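Local coordinates for 33 kDa chaperonin (Thermotoga maritima, PDB 1VQ0), which probably acts as a redox-regulated molecular chaperone that protects thermally unfolding and oxidatively damaged proteins from irreversible aggregation, at residues Glu37-His42 with Asp175-Ala180. Residues are numbered along the deposited sequence; the frame is centred on the assembly and turned at random.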
loop_
_atom_site.group_PDB
_atom_site.type_symbol
_atom_site.label_atom_id
_atom_site.label_comp_id
_atom_site.label_asym_id
_atom_site.label_seq_id
_atom_site.Cartn_x
_atom_site.Cartn_y
_atom_site.Cartn_z
ATOM N N GLU A 37 -11.685 -24.561 13.511
ATOM C CA GLU A 37 -12.094 -23.622 14.565
ATOM C C GLU A 37 -12.638 -22.294 14.000
ATOM O O GLU A 37 -13.596 -21.759 14.502
ATOM C CB GLU A 37 -10.942 -23.424 15.584
ATOM C CG GLU A 37 -11.072 -22.170 16.443
ATOM C CD GLU A 37 -10.137 -22.127 17.642
ATOM O OE1 GLU A 37 -9.346 -23.046 17.824
ATOM O OE2 GLU A 37 -10.193 -21.147 18.392
ATOM N N ALA A 38 -12.020 -21.783 12.938
ATOM C CA ALA A 38 -12.494 -20.589 12.253
ATOM C C ALA A 38 -13.918 -20.824 11.741
ATOM O O ALA A 38 -14.774 -19.926 11.842
ATOM C CB ALA A 38 -11.557 -20.231 11.044
ATOM N N ARG A 39 -14.133 -22.018 11.175
ATOM C CA ARG A 39 -15.411 -22.414 10.621
ATOM C C ARG A 39 -16.497 -22.461 11.710
ATOM O O ARG A 39 -17.584 -21.971 11.503
ATOM C CB ARG A 39 -15.302 -23.790 9.960
ATOM C CG ARG A 39 -16.656 -24.337 9.480
ATOM C CD ARG A 39 -16.593 -25.632 8.708
ATOM N NE ARG A 39 -16.869 -26.736 9.612
ATOM C CZ ARG A 39 -18.081 -27.239 9.907
ATOM N NH1 ARG A 39 -19.234 -26.805 9.343
ATOM N NH2 ARG A 39 -18.138 -28.235 10.762
ATOM N N ASN A 40 -16.195 -23.057 12.868
ATOM C CA ASN A 40 -17.138 -23.063 13.956
ATOM C C ASN A 40 -17.364 -21.716 14.640
ATOM O O ASN A 40 -18.494 -21.361 14.934
ATOM C CB ASN A 40 -16.777 -24.140 14.983
ATOM C CG ASN A 40 -16.755 -25.535 14.368
ATOM O OD1 ASN A 40 -17.575 -25.841 13.516
ATOM N ND2 ASN A 40 -15.771 -26.347 14.749
ATOM N N ARG A 41 -16.305 -20.966 14.907
ATOM C CA ARG A 41 -16.452 -19.644 15.559
ATOM C C ARG A 41 -17.346 -18.723 14.736
ATOM O O ARG A 41 -18.315 -18.136 15.228
ATOM C CB ARG A 41 -15.077 -19.020 15.800
ATOM C CG ARG A 41 -14.333 -19.646 16.977
ATOM C CD ARG A 41 -12.997 -18.977 17.249
ATOM N NE ARG A 41 -12.354 -19.409 18.495
ATOM C CZ ARG A 41 -12.740 -19.073 19.728
ATOM N NH1 ARG A 41 -13.801 -18.296 19.953
ATOM N NH2 ARG A 41 -12.075 -19.553 20.752
ATOM N N HIS A 42 -17.069 -18.691 13.440
ATOM C CA HIS A 42 -17.783 -17.841 12.483
ATOM C C HIS A 42 -18.974 -18.482 11.809
ATOM O O HIS A 42 -19.611 -17.826 11.023
ATOM C CB HIS A 42 -16.815 -17.423 11.380
ATOM C CG HIS A 42 -15.746 -16.486 11.835
ATOM N ND1 HIS A 42 -16.019 -15.238 12.369
ATOM C CD2 HIS A 42 -14.392 -16.593 11.781
ATOM C CE1 HIS A 42 -14.872 -14.620 12.612
ATOM N NE2 HIS A 42 -13.870 -15.419 12.270
ATOM N N ASP A 175 -18.948 -33.385 8.053
ATOM C CA ASP A 175 -18.272 -33.604 9.344
ATOM C C ASP A 175 -17.191 -32.543 9.609
ATOM O O ASP A 175 -16.511 -32.598 10.631
ATOM C CB ASP A 175 -17.597 -34.987 9.368
ATOM C CG ASP A 175 -18.579 -36.131 9.114
ATOM O OD1 ASP A 175 -19.756 -36.017 9.537
ATOM O OD2 ASP A 175 -18.250 -37.175 8.488
ATOM N N GLY A 176 -16.988 -31.635 8.660
ATOM C CA GLY A 176 -16.103 -30.486 8.860
ATOM C C GLY A 176 -14.850 -30.576 8.010
ATOM O O GLY A 176 -14.795 -31.330 7.013
ATOM N N VAL A 177 -13.852 -29.793 8.428
ATOM C CA VAL A 177 -12.624 -29.673 7.697
ATOM C C VAL A 177 -11.798 -30.944 7.819
ATOM O O VAL A 177 -11.478 -31.384 8.928
ATOM C CB VAL A 177 -11.788 -28.486 8.121
ATOM C CG1 VAL A 177 -10.565 -28.378 7.149
ATOM C CG2 VAL A 177 -12.586 -27.218 8.027
ATOM N N LYS A 178 -11.433 -31.479 6.661
ATOM C CA LYS A 178 -10.640 -32.700 6.543
ATOM C C LYS A 178 -9.157 -32.466 6.221
ATOM O O LYS A 178 -8.274 -33.176 6.702
ATOM C CB LYS A 178 -11.285 -33.607 5.511
ATOM C CG LYS A 178 -12.746 -33.991 5.858
ATOM C CD LYS A 178 -12.865 -34.604 7.286
ATOM C CE LYS A 178 -14.304 -34.950 7.648
ATOM N NZ LYS A 178 -14.805 -36.129 6.845
ATOM N N ILE A 179 -8.885 -31.475 5.417
ATOM C CA ILE A 179 -7.516 -31.069 5.102
ATOM C C ILE A 179 -7.558 -29.556 4.964
ATOM O O ILE A 179 -8.450 -29.044 4.349
ATOM C CB ILE A 179 -7.104 -31.689 3.747
ATOM C CG1 ILE A 179 -7.012 -33.211 3.883
ATOM C CG2 ILE A 179 -5.855 -31.007 3.203
ATOM C CD1 ILE A 179 -6.467 -33.913 2.670
ATOM N N ALA A 180 -6.580 -28.884 5.550
ATOM C CA ALA A 180 -6.342 -27.476 5.417
ATOM C C ALA A 180 -4.813 -27.292 5.560
ATOM O O ALA A 180 -4.266 -27.198 6.671
ATOM C CB ALA A 180 -7.066 -26.733 6.488
#
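Arg39 of helix 32-42 reaches over to Gly176 and Val177, where strand 176-187 of the large mixed sheet of the Hsp33 fold begins. It is the one residue of 37-42 that touches 175-180, meeting the backbone of Gly176 and the side chain of Val177. The closer approach is a van der Waals one, with NH2 of Arg39 lying 3.6 Å from CA of Gly176; CD of Arg39 lies more loosely, 4.4 Å from CG2 of Val177. The first two torsions of Arg39 are extended (chi1 174°), and a bend at chi3 (97°) turns the guanidinium obliquely against the glycine. Gly176 has a positive phi of 111°, a backbone conformation open mainly to glycine, and with no side chain in the way the guanidinium can come close to its CA. Thr49 of helix 46-62 packs against both Arg39 and Val177.

Polar links run through Glu36, three residues before Arg39 on the same helix. Its OE2 forms a salt bridge with NH2 of Arg39, while its OE1 accepts the backbone N-H of Val177, so one carboxylate ties the arginine to the start of the strand. A classic beta bulge follows, Lys178 and Ile179 both facing Leu171 of the adjacent strand 164-173.

Within the helix, Asn40 places OD1 over one face of the Arg39 guanidinium, 3.6 Å above its plane and toward the rim.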